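Local coordinates for manganese-dependent ADP-ribose/CDP-alcohol diphosphatase (Danio rerio, PDB 2NXF), which probably hydrolyses ADP-ribose, CDP-choline and related nucleoside diphosphate derivatives at a two-metal centre, releasing a nucleoside monophosphate, at residues A[9-21]-A[33-47]. Residues are numbered along the deposited sequence; the frame is centred on the assembly and turned at random. Where two conformers were deposited one is given.
Sequences GLIADVQYADIED and YRGSADLLRDAVLQW. With ZN (zinc ion), chain B; PO4 (phosphate ion), chain F.
Gly9 lies against one face of the Trp47 indole, its CA 3.7 Å from the centroid of the five-membered ring in a CH-pi contact. A glycine suits this spot because a beta carbon would run into the ring. At the rim of the indole, CZ2 meets Leu10 O and CH2 meets Ile11 CB, while NE1 is hydrogen-bonded to Ala297 O on the neighbouring strand. Replacing Trp47 by an alanine removes the indole, which is likely to leave a gap against Gly9 CA and beside Ile11, and Ala297 O without this donor. The long branch of Ile11 reaches the helix, where CD1 meets Leu40 CD1 and, 4.0 Å away, the CB of Ala43, small enough to take it.

Near the N-terminal end of the helix, Ser36 CB packs on Val14 CG1. Ile19 CD1 sits over one face of the Tyr33 ring, and Gln15 O lies at its edge. Arg34 has the length and charge to meet Asp18: from CB the chain runs to CG, 3.5 Å from Ile19 O; CD passes Asp18 OD1; and the extended chain (chi3 -179°) carries NE to Asp18 OD1 in a 2.7 Å salt bridge, nearly straight at 173°. The guanidinium beyond lies flat over Ile19 C, with NH1 beside Glu20 CG. A water joins Ile19 O, Asp21 OD1 and Arg34 N; Asp21 OD2 pairs with Arg30.

Just past the strand's C-terminal end, Asp13 OD1 and Gln15 OE1 bind zinc with Asp60 and His267, Gln15 NE2 bonding Asp63. Strand 6-11, helix 35-49 and parallel strand 54-57 form a beta-alpha-beta crossover of the calcineurin-like metallophosphoesterase fold.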
ATOM      1  N   GLY A   9       7.548   5.343 -10.758  1.00 23.55           N
ATOM      2  CA  GLY A   9       7.175   3.916 -10.841  1.00 22.68           C
ATOM      3  C   GLY A   9       6.226   3.497  -9.722  1.00 24.08           C
ATOM      4  O   GLY A   9       6.236   4.085  -8.650  1.00 24.31           O
ATOM      5  N   LEU A  10       5.413   2.465  -9.971  1.00 24.23           N
ATOM      6  CA  LEU A  10       4.488   1.897  -8.970  1.00 24.67           C
ATOM      7  C   LEU A  10       4.536   0.381  -9.015  1.00 24.08           C
ATOM      8  O   LEU A  10       4.518  -0.200 -10.098  1.00 23.93           O
ATOM      9  CB  LEU A  10       3.041   2.285  -9.309  1.00 26.08           C
ATOM     10  CG  LEU A  10       2.665   3.731  -9.096  1.00 29.19           C
ATOM     11  CD1 LEU A  10       1.375   4.055  -9.858  1.00 33.56           C
ATOM     12  CD2 LEU A  10       2.508   3.984  -7.591  1.00 32.35           C
ATOM     13  N   ILE A  11       4.538  -0.252  -7.840  1.00 24.08           N
ATOM     14  CA  ILE A  11       4.537  -1.724  -7.797  1.00 23.47           C
ATOM     15  C   ILE A  11       3.957  -2.135  -6.441  1.00 24.02           C
ATOM     16  O   ILE A  11       4.053  -1.375  -5.476  1.00 24.03           O
ATOM     17  CB  ILE A  11       5.958  -2.299  -8.021  1.00 24.01           C
ATOM     18  CG1 ILE A  11       5.906  -3.774  -8.470  1.00 23.90           C
ATOM     19  CG2 ILE A  11       6.865  -2.051  -6.794  1.00 23.53           C
ATOM     20  CD1 ILE A  11       7.249  -4.282  -9.086  1.00 23.21           C
ATOM     21  N   ALA A  12       3.320  -3.306  -6.393  1.00 23.67           N
ATOM     22  CA  ALA A  12       2.688  -3.767  -5.146  1.00 23.93           C
ATOM     23  C   ALA A  12       2.984  -5.236  -4.887  1.00 23.83           C
ATOM     24  O   ALA A  12       3.029  -6.040  -5.823  1.00 23.94           O
ATOM     25  CB  ALA A  12       1.173  -3.568  -5.221  1.00 24.50           C
ATOM     26  N   ASP A  13       3.167  -5.558  -3.611  1.00 24.02           N
ATOM     27  CA  ASP A  13       3.070  -6.961  -3.124  1.00 23.78           C
ATOM     28  C   ASP A  13       4.077  -7.866  -3.830  1.00 23.90           C
ATOM     29  O   ASP A  13       3.717  -8.939  -4.351  1.00 23.81           O
ATOM     30  CB  ASP A  13       1.625  -7.502  -3.240  1.00 24.92           C
ATOM     31  CG  ASP A  13       0.657  -6.757  -2.309  1.00 27.57           C
ATOM     32  OD1 ASP A  13       0.432  -7.231  -1.203  1.00 27.28           O
ATOM     33  OD2 ASP A  13       0.202  -5.655  -2.663  1.00 27.14           O
ATOM     34  N   VAL A  14       5.335  -7.423  -3.849  1.00 23.70           N
ATOM     35  CA  VAL A  14       6.438  -8.256  -4.373  1.00 24.03           C
ATOM     36  C   VAL A  14       6.483  -9.576  -3.567  1.00 24.37           C
ATOM     37  O   VAL A  14       6.481 -10.675  -4.132  1.00 23.94           O
ATOM     38  CB  VAL A  14       7.790  -7.501  -4.312  1.00 23.81           C
ATOM     39  CG1 VAL A  14       8.956  -8.419  -4.745  1.00 24.91           C
ATOM     40  CG2 VAL A  14       7.756  -6.228  -5.180  1.00 25.17           C
ATOM     41  N   GLN A  15       6.494  -9.448  -2.238  1.00 24.85           N
ATOM     42  CA  GLN A  15       6.400 -10.601  -1.324  1.00 24.63           C
ATOM     43  C   GLN A  15       7.445 -11.675  -1.608  1.00 24.88           C
ATOM     44  O   GLN A  15       7.150 -12.867  -1.592  1.00 25.11           O
ATOM     45  CB  GLN A  15       4.970 -11.188  -1.286  1.00 26.23           C
ATOM     46  CG  GLN A  15       4.232 -10.673  -0.069  1.00 27.73           C
ATOM     47  CD  GLN A  15       2.739 -10.863  -0.120  1.00 25.31           C
ATOM     48  OE1 GLN A  15       1.997  -9.955  -0.528  1.00 27.50           O
ATOM     49  NE2 GLN A  15       2.284 -12.032   0.301  1.00 28.38           N
ATOM     50  N   TYR A  16       8.665 -11.216  -1.871  1.00 24.04           N
ATOM     51  CA  TYR A  16       9.784 -12.118  -2.177  1.00 22.98           C
ATOM     52  C   TYR A  16      10.073 -13.068  -1.015  1.00 23.63           C
ATOM     53  O   TYR A  16       9.967 -12.679   0.145  1.00 23.45           O
ATOM     54  CB  TYR A  16      11.056 -11.305  -2.497  1.00 24.11           C
ATOM     55  CG  TYR A  16      12.257 -12.197  -2.612  1.00 22.93           C
ATOM     56  CD1 TYR A  16      12.413 -13.036  -3.720  1.00 23.52           C
ATOM     57  CD2 TYR A  16      13.208 -12.260  -1.592  1.00 23.58           C
ATOM     58  CE1 TYR A  16      13.514 -13.881  -3.828  1.00 24.06           C
ATOM     59  CE2 TYR A  16      14.297 -13.113  -1.685  1.00 23.92           C
ATOM     60  CZ  TYR A  16      14.442 -13.924  -2.807  1.00 24.05           C
ATOM     61  OH  TYR A  16      15.509 -14.789  -2.921  1.00 25.38           O
ATOM     62  N   ALA A  17      10.413 -14.306  -1.345  1.00 23.26           N
ATOM     63  CA  ALA A  17      11.017 -15.256  -0.396  1.00 23.12           C
ATOM     64  C   ALA A  17      11.769 -16.298  -1.188  1.00 22.61           C
ATOM     65  O   ALA A  17      11.361 -16.659  -2.298  1.00 22.64           O
ATOM     66  CB  ALA A  17       9.938 -15.907   0.488  1.00 22.97           C
ATOM     67  N   ASP A  18      12.864 -16.800  -0.619  1.00 23.00           N
ATOM     68  CA  ASP A  18      13.673 -17.818  -1.283  1.00 23.42           C
ATOM     69  C   ASP A  18      13.122 -19.205  -0.945  1.00 24.11           C
ATOM     70  O   ASP A  18      13.774 -20.018  -0.264  1.00 24.12           O
ATOM     71  CB  ASP A  18      15.150 -17.689  -0.866  1.00 23.63           C
ATOM     72  CG  ASP A  18      16.071 -18.596  -1.670  1.00 25.36           C
ATOM     73  OD1 ASP A  18      15.653 -19.143  -2.724  1.00 25.80           O
ATOM     74  OD2 ASP A  18      17.226 -18.803  -1.221  1.00 26.15           O
ATOM     75  N   ILE A  19      11.904 -19.467  -1.426  1.00 24.04           N
ATOM     76  CA  ILE A  19      11.192 -20.713  -1.127  1.00 24.54           C
ATOM     77  C   ILE A  19      10.426 -21.158  -2.373  1.00 25.10           C
ATOM     78  O   ILE A  19      10.215 -20.366  -3.293  1.00 24.52           O
ATOM     79  CB  ILE A  19      10.188 -20.551   0.046  1.00 24.34           C
ATOM     80  CG1 ILE A  19       9.084 -19.532  -0.293  1.00 24.01           C
ATOM     81  CG2 ILE A  19      10.893 -20.158   1.346  1.00 25.64           C
ATOM     82  CD1 ILE A  19       8.172 -19.136   0.891  1.00 24.81           C
ATOM     83  N   GLU A  20      10.012 -22.419  -2.405  1.00 25.62           N
ATOM     84  CA  GLU A  20       9.265 -22.914  -3.560  1.00 27.22           C
ATOM     85  C   GLU A  20       7.898 -22.222  -3.661  1.00 26.06           C
ATOM     86  O   GLU A  20       7.367 -21.692  -2.670  1.00 25.26           O
ATOM     87  CB  GLU A  20       9.143 -24.446  -3.538  1.00 27.28           C
ATOM     88  CG  GLU A  20      10.407 -25.164  -4.066  1.00 30.22           C
ATOM     89  CD  GLU A  20      10.369 -26.681  -3.918  1.00 31.52           C
ATOM     90  OE1 GLU A  20      10.034 -27.190  -2.814  1.00 38.99           O
ATOM     91  OE2 GLU A  20      10.722 -27.381  -4.898  1.00 36.73           O
ATOM     92  N   ASP A  21       7.352 -22.201  -4.873  1.00 25.86           N
ATOM     93  CA  ASP A  21       6.022 -21.649  -5.096  1.00 26.36           C
ATOM     94  C   ASP A  21       4.992 -22.249  -4.146  1.00 26.57           C
ATOM     95  O   ASP A  21       5.042 -23.445  -3.826  1.00 26.70           O
ATOM     96  CB  ASP A  21       5.564 -21.886  -6.529  1.00 25.89           C
ATOM     97  CG  ASP A  21       6.331 -21.065  -7.550  1.00 26.36           C
ATOM     98  OD1 ASP A  21       7.112 -20.156  -7.176  1.00 25.69           O
ATOM     99  OD2 ASP A  21       6.135 -21.340  -8.751  1.00 26.79           O
ATOM    100  N   TYR A  33       7.100 -17.016  -5.234  1.00 23.02           N
ATOM    101  CA  TYR A  33       7.960 -16.310  -4.274  1.00 22.72           C
ATOM    102  C   TYR A  33       9.315 -15.909  -4.869  1.00 23.15           C
ATOM    103  O   TYR A  33       9.755 -14.757  -4.723  1.00 24.11           O
ATOM    104  CB  TYR A  33       8.155 -17.161  -2.996  1.00 23.03           C
ATOM    105  CG  TYR A  33       6.860 -17.366  -2.225  1.00 21.82           C
ATOM    106  CD1 TYR A  33       6.288 -16.294  -1.477  1.00 25.34           C
ATOM    107  CD2 TYR A  33       6.203 -18.595  -2.231  1.00 24.73           C
ATOM    108  CE1 TYR A  33       5.101 -16.459  -0.777  1.00 25.51           C
ATOM    109  CE2 TYR A  33       5.008 -18.761  -1.503  1.00 25.17           C
ATOM    110  CZ  TYR A  33       4.473 -17.688  -0.801  1.00 25.48           C
ATOM    111  OH  TYR A  33       3.293 -17.837  -0.106  1.00 26.88           O
ATOM    112  N   ARG A  34       9.985 -16.852  -5.522  1.00 23.06           N
ATOM    113  CA  ARG A  34      11.298 -16.535  -6.106  1.00 23.34           C
ATOM    114  C   ARG A  34      11.177 -15.653  -7.346  1.00 23.65           C
ATOM    115  O   ARG A  34      11.994 -14.745  -7.545  1.00 24.97           O
ATOM    116  CB  ARG A  34      12.087 -17.800  -6.420  1.00 23.55           C
ATOM    117  CG  ARG A  34      12.559 -18.521  -5.166  1.00 23.22           C
ATOM    118  CD  ARG A  34      13.462 -19.685  -5.554  1.00 25.32           C
ATOM    119  NE  ARG A  34      13.908 -20.399  -4.363  1.00 26.57           N
ATOM    120  CZ  ARG A  34      13.598 -21.658  -4.063  1.00 28.81           C
ATOM    121  NH1 ARG A  34      12.836 -22.386  -4.878  1.00 28.38           N
ATOM    122  NH2 ARG A  34      14.065 -22.195  -2.938  1.00 28.54           N
ATOM    123  N   GLY A  35      10.161 -15.922  -8.173  1.00 23.30           N
ATOM    124  CA  GLY A  35       9.942 -15.177  -9.421  1.00 22.73           C
ATOM    125  C   GLY A  35       9.678 -13.697  -9.204  1.00 22.65           C
ATOM    126  O   GLY A  35       9.928 -12.876 -10.094  1.00 23.18           O
ATOM    127  N   SER A  36       9.192 -13.351  -8.014  1.00 22.56           N
ATOM    128  CA  SER A  36       8.900 -11.955  -7.698  0.50 22.38           C
ATOM    129  C   SER A  36      10.130 -11.071  -7.858  1.00 23.25           C
ATOM    130  O   SER A  36      10.011  -9.933  -8.298  1.00 24.39           O
ATOM    131  CB  SER A  36       8.332 -11.809  -6.291  0.50 22.07           C
ATOM    132  OG  SER A  36       9.291 -12.174  -5.330  0.50 17.96           O
ATOM    133  N   ALA A  37      11.304 -11.602  -7.520  1.00 23.87           N
ATOM    134  CA  ALA A  37      12.536 -10.811  -7.645  1.00 24.44           C
ATOM    135  C   ALA A  37      12.911 -10.572  -9.113  1.00 24.87           C
ATOM    136  O   ALA A  37      13.504  -9.536  -9.438  1.00 25.51           O
ATOM    137  CB  ALA A  37      13.677 -11.470  -6.884  1.00 25.21           C
ATOM    138  N   ASP A  38      12.570 -11.527  -9.988  1.00 24.13           N
ATOM    139  CA  ASP A  38      12.792 -11.394 -11.439  1.00 24.44           C
ATOM    140  C   ASP A  38      11.864 -10.327 -12.022  1.00 24.10           C
ATOM    141  O   ASP A  38      12.293  -9.513 -12.856  1.00 24.76           O
ATOM    142  CB  ASP A  38      12.561 -12.729 -12.140  1.00 24.68           C
ATOM    143  CG  ASP A  38      13.550 -13.805 -11.705  1.00 28.31           C
ATOM    144  OD1 ASP A  38      14.705 -13.477 -11.345  1.00 29.76           O
ATOM    145  OD2 ASP A  38      13.171 -14.991 -11.733  1.00 31.87           O
ATOM    146  N   LEU A  39      10.601 -10.321 -11.587  1.00 23.59           N
ATOM    147  CA  LEU A  39       9.674  -9.280 -12.022  1.00 23.16           C
ATOM    148  C   LEU A  39      10.131  -7.907 -11.514  1.00 23.77           C
ATOM    149  O   LEU A  39      10.108  -6.919 -12.257  1.00 23.86           O
ATOM    150  CB  LEU A  39       8.227  -9.578 -11.568  1.00 23.19           C
ATOM    151  CG  LEU A  39       7.600 -10.815 -12.237  1.00 22.28           C
ATOM    152  CD1 LEU A  39       6.166 -10.991 -11.764  1.00 22.85           C
ATOM    153  CD2 LEU A  39       7.606 -10.756 -13.773  1.00 23.47           C
ATOM    154  N   LEU A  40      10.548  -7.843 -10.254  1.00 23.45           N
ATOM    155  CA  LEU A  40      11.041  -6.578  -9.680  1.00 23.82           C
ATOM    156  C   LEU A  40      12.276  -6.046 -10.457  1.00 23.23           C
ATOM    157  O   LEU A  40      12.344  -4.838 -10.780  1.00 23.50           O
ATOM    158  CB  LEU A  40      11.382  -6.766  -8.196  1.00 23.02           C
ATOM    159  CG  LEU A  40      11.977  -5.541  -7.493  1.00 23.62           C
ATOM    160  CD1 LEU A  40      11.055  -4.323  -7.653  1.00 24.52           C
ATOM    161  CD2 LEU A  40      12.262  -5.879  -6.006  1.00 25.05           C
ATOM    162  N   ARG A  41      13.219  -6.938 -10.761  0.50 23.36           N
ATOM    163  CA  ARG A  41      14.422  -6.589 -11.527  0.50 23.67           C
ATOM    164  C   ARG A  41      14.060  -6.006 -12.892  0.50 23.65           C
ATOM    165  O   ARG A  41      14.642  -5.009 -13.328  0.50 23.24           O
ATOM    166  CB  ARG A  41      15.310  -7.825 -11.705  0.50 23.49           C
ATOM    167  CG  ARG A  41      16.647  -7.585 -12.426  0.50 24.12           C
ATOM    168  CD  ARG A  41      17.494  -8.857 -12.402  0.50 25.14           C
ATOM    169  NE  ARG A  41      17.353  -9.549 -11.117  0.50 29.46           N
ATOM    170  CZ  ARG A  41      16.832 -10.763 -10.955  0.50 30.45           C
ATOM    171  NH1 ARG A  41      16.417 -11.466 -12.004  0.50 31.48           N
ATOM    172  NH2 ARG A  41      16.734 -11.275  -9.735  0.50 31.16           N
ATOM    173  N   ASP A  42      13.090  -6.629 -13.558  1.00 23.62           N
ATOM    174  CA  ASP A  42      12.643  -6.151 -14.871  1.00 23.84           C
ATOM    175  C   ASP A  42      11.919  -4.796 -14.790  1.00 24.04           C
ATOM    176  O   ASP A  42      12.137  -3.919 -15.651  1.00 24.05           O
ATOM    177  CB  ASP A  42      11.760  -7.166 -15.580  1.00 24.84           C
ATOM    178  CG  ASP A  42      11.313  -6.662 -16.939  1.00 26.03           C
ATOM    179  OD1 ASP A  42      12.122  -6.715 -17.899  1.00 26.98           O
ATOM    180  OD2 ASP A  42      10.179  -6.141 -17.012  1.00 31.10           O
ATOM    181  N   ALA A  43      11.081  -4.627 -13.760  1.00 23.41           N
ATOM    182  CA  ALA A  43      10.404  -3.334 -13.543  1.00 23.91           C
ATOM    183  C   ALA A  43      11.458  -2.223 -13.394  1.00 23.98           C
ATOM    184  O   ALA A  43      11.367  -1.156 -14.020  1.00 23.51           O
ATOM    185  CB  ALA A  43       9.514  -3.391 -12.316  1.00 24.50           C
ATOM    186  N   VAL A  44      12.472  -2.510 -12.576  1.00 24.07           N
ATOM    187  CA  VAL A  44      13.570  -1.561 -12.329  1.00 24.31           C
ATOM    188  C   VAL A  44      14.306  -1.206 -13.611  1.00 23.99           C
ATOM    189  O   VAL A  44      14.563  -0.022 -13.887  1.00 24.34           O
ATOM    190  CB  VAL A  44      14.534  -2.086 -11.225  1.00 24.62           C
ATOM    191  CG1 VAL A  44      15.872  -1.288 -11.206  1.00 23.84           C
ATOM    192  CG2 VAL A  44      13.856  -2.029  -9.898  1.00 25.61           C
ATOM    193  N   LEU A  45      14.618  -2.218 -14.424  1.00 23.59           N
ATOM    194  CA  LEU A  45      15.208  -1.978 -15.743  1.00 24.35           C
ATOM    195  C   LEU A  45      14.360  -1.008 -16.579  1.00 24.03           C
ATOM    196  O   LEU A  45      14.890  -0.055 -17.168  1.00 23.44           O
ATOM    197  CB  LEU A  45      15.386  -3.313 -16.471  1.00 24.39           C
ATOM    198  CG  LEU A  45      16.063  -3.329 -17.827  1.00 26.74           C
ATOM    199  CD1 LEU A  45      17.377  -2.568 -17.785  1.00 29.64           C
ATOM    200  CD2 LEU A  45      16.309  -4.788 -18.245  1.00 26.06           C
ATOM    201  N   GLN A  46      13.046  -1.240 -16.608  1.00 24.00           N
ATOM    202  CA  GLN A  46      12.128  -0.386 -17.369  1.00 24.58           C
ATOM    203  C   GLN A  46      12.061   1.043 -16.804  1.00 23.97           C
ATOM    204  O   GLN A  46      12.138   2.009 -17.569  1.00 23.84           O
ATOM    205  CB  GLN A  46      10.736  -1.026 -17.497  1.00 24.58           C
ATOM    206  CG  GLN A  46      10.774  -2.364 -18.255  1.00 25.91           C
ATOM    207  CD  GLN A  46       9.405  -2.816 -18.779  1.00 27.99           C
ATOM    208  OE1 GLN A  46       8.632  -2.015 -19.334  1.00 29.97           O
ATOM    209  NE2 GLN A  46       9.111  -4.113 -18.626  1.00 29.84           N
ATOM    210  N   TRP A  47      11.993   1.171 -15.482  1.00 23.13           N
ATOM    211  CA  TRP A  47      11.941   2.491 -14.829  1.00 23.17           C
ATOM    212  C   TRP A  47      13.219   3.280 -15.071  1.00 24.03           C
ATOM    213  O   TRP A  47      13.183   4.505 -15.194  1.00 24.36           O
ATOM    214  CB  TRP A  47      11.723   2.345 -13.330  1.00 23.32           C
ATOM    215  CG  TRP A  47      10.354   1.854 -12.958  1.00 22.46           C
ATOM    216  CD1 TRP A  47       9.180   2.084 -13.621  1.00 22.80           C
ATOM    217  CD2 TRP A  47      10.023   1.070 -11.803  1.00 22.56           C
ATOM    218  NE1 TRP A  47       8.130   1.476 -12.945  1.00 22.80           N
ATOM    219  CE2 TRP A  47       8.631   0.853 -11.827  1.00 22.22           C
ATOM    220  CE3 TRP A  47      10.781   0.508 -10.757  1.00 22.74           C
ATOM    221  CZ2 TRP A  47       7.971   0.115 -10.828  1.00 23.46           C
ATOM    222  CZ3 TRP A  47      10.112  -0.228  -9.753  1.00 23.50           C
ATOM    223  CH2 TRP A  47       8.731  -0.418  -9.812  1.00 23.16           C
TER
HETATM  224 ZN    ZN B 401       0.250  -9.046  -0.232  0.80 16.87          ZN
HETATM  225  P   PO4 F 501      -1.498 -11.010   1.807  0.80 20.25           P
HETATM  226  O1  PO4 F 501      -2.799 -11.189   1.057  0.80 23.38           O
HETATM  227  O2  PO4 F 501      -1.194 -12.273   2.589  0.80 19.59           O
HETATM  228  O3  PO4 F 501      -0.317 -10.855   0.867  0.80 17.00           O
HETATM  229  O4  PO4 F 501      -1.550  -9.805   2.695  0.80 18.50           O
HETATM  230  O   HOH W   1       9.271 -19.634  -5.718  1.00 20.95           O
HETATM  231  O   HOH W   2       8.546 -18.245  -8.628  1.00 23.30           O
HETATM  232  O   HOH W   3      -1.661  -8.409   0.499  1.00 20.14           O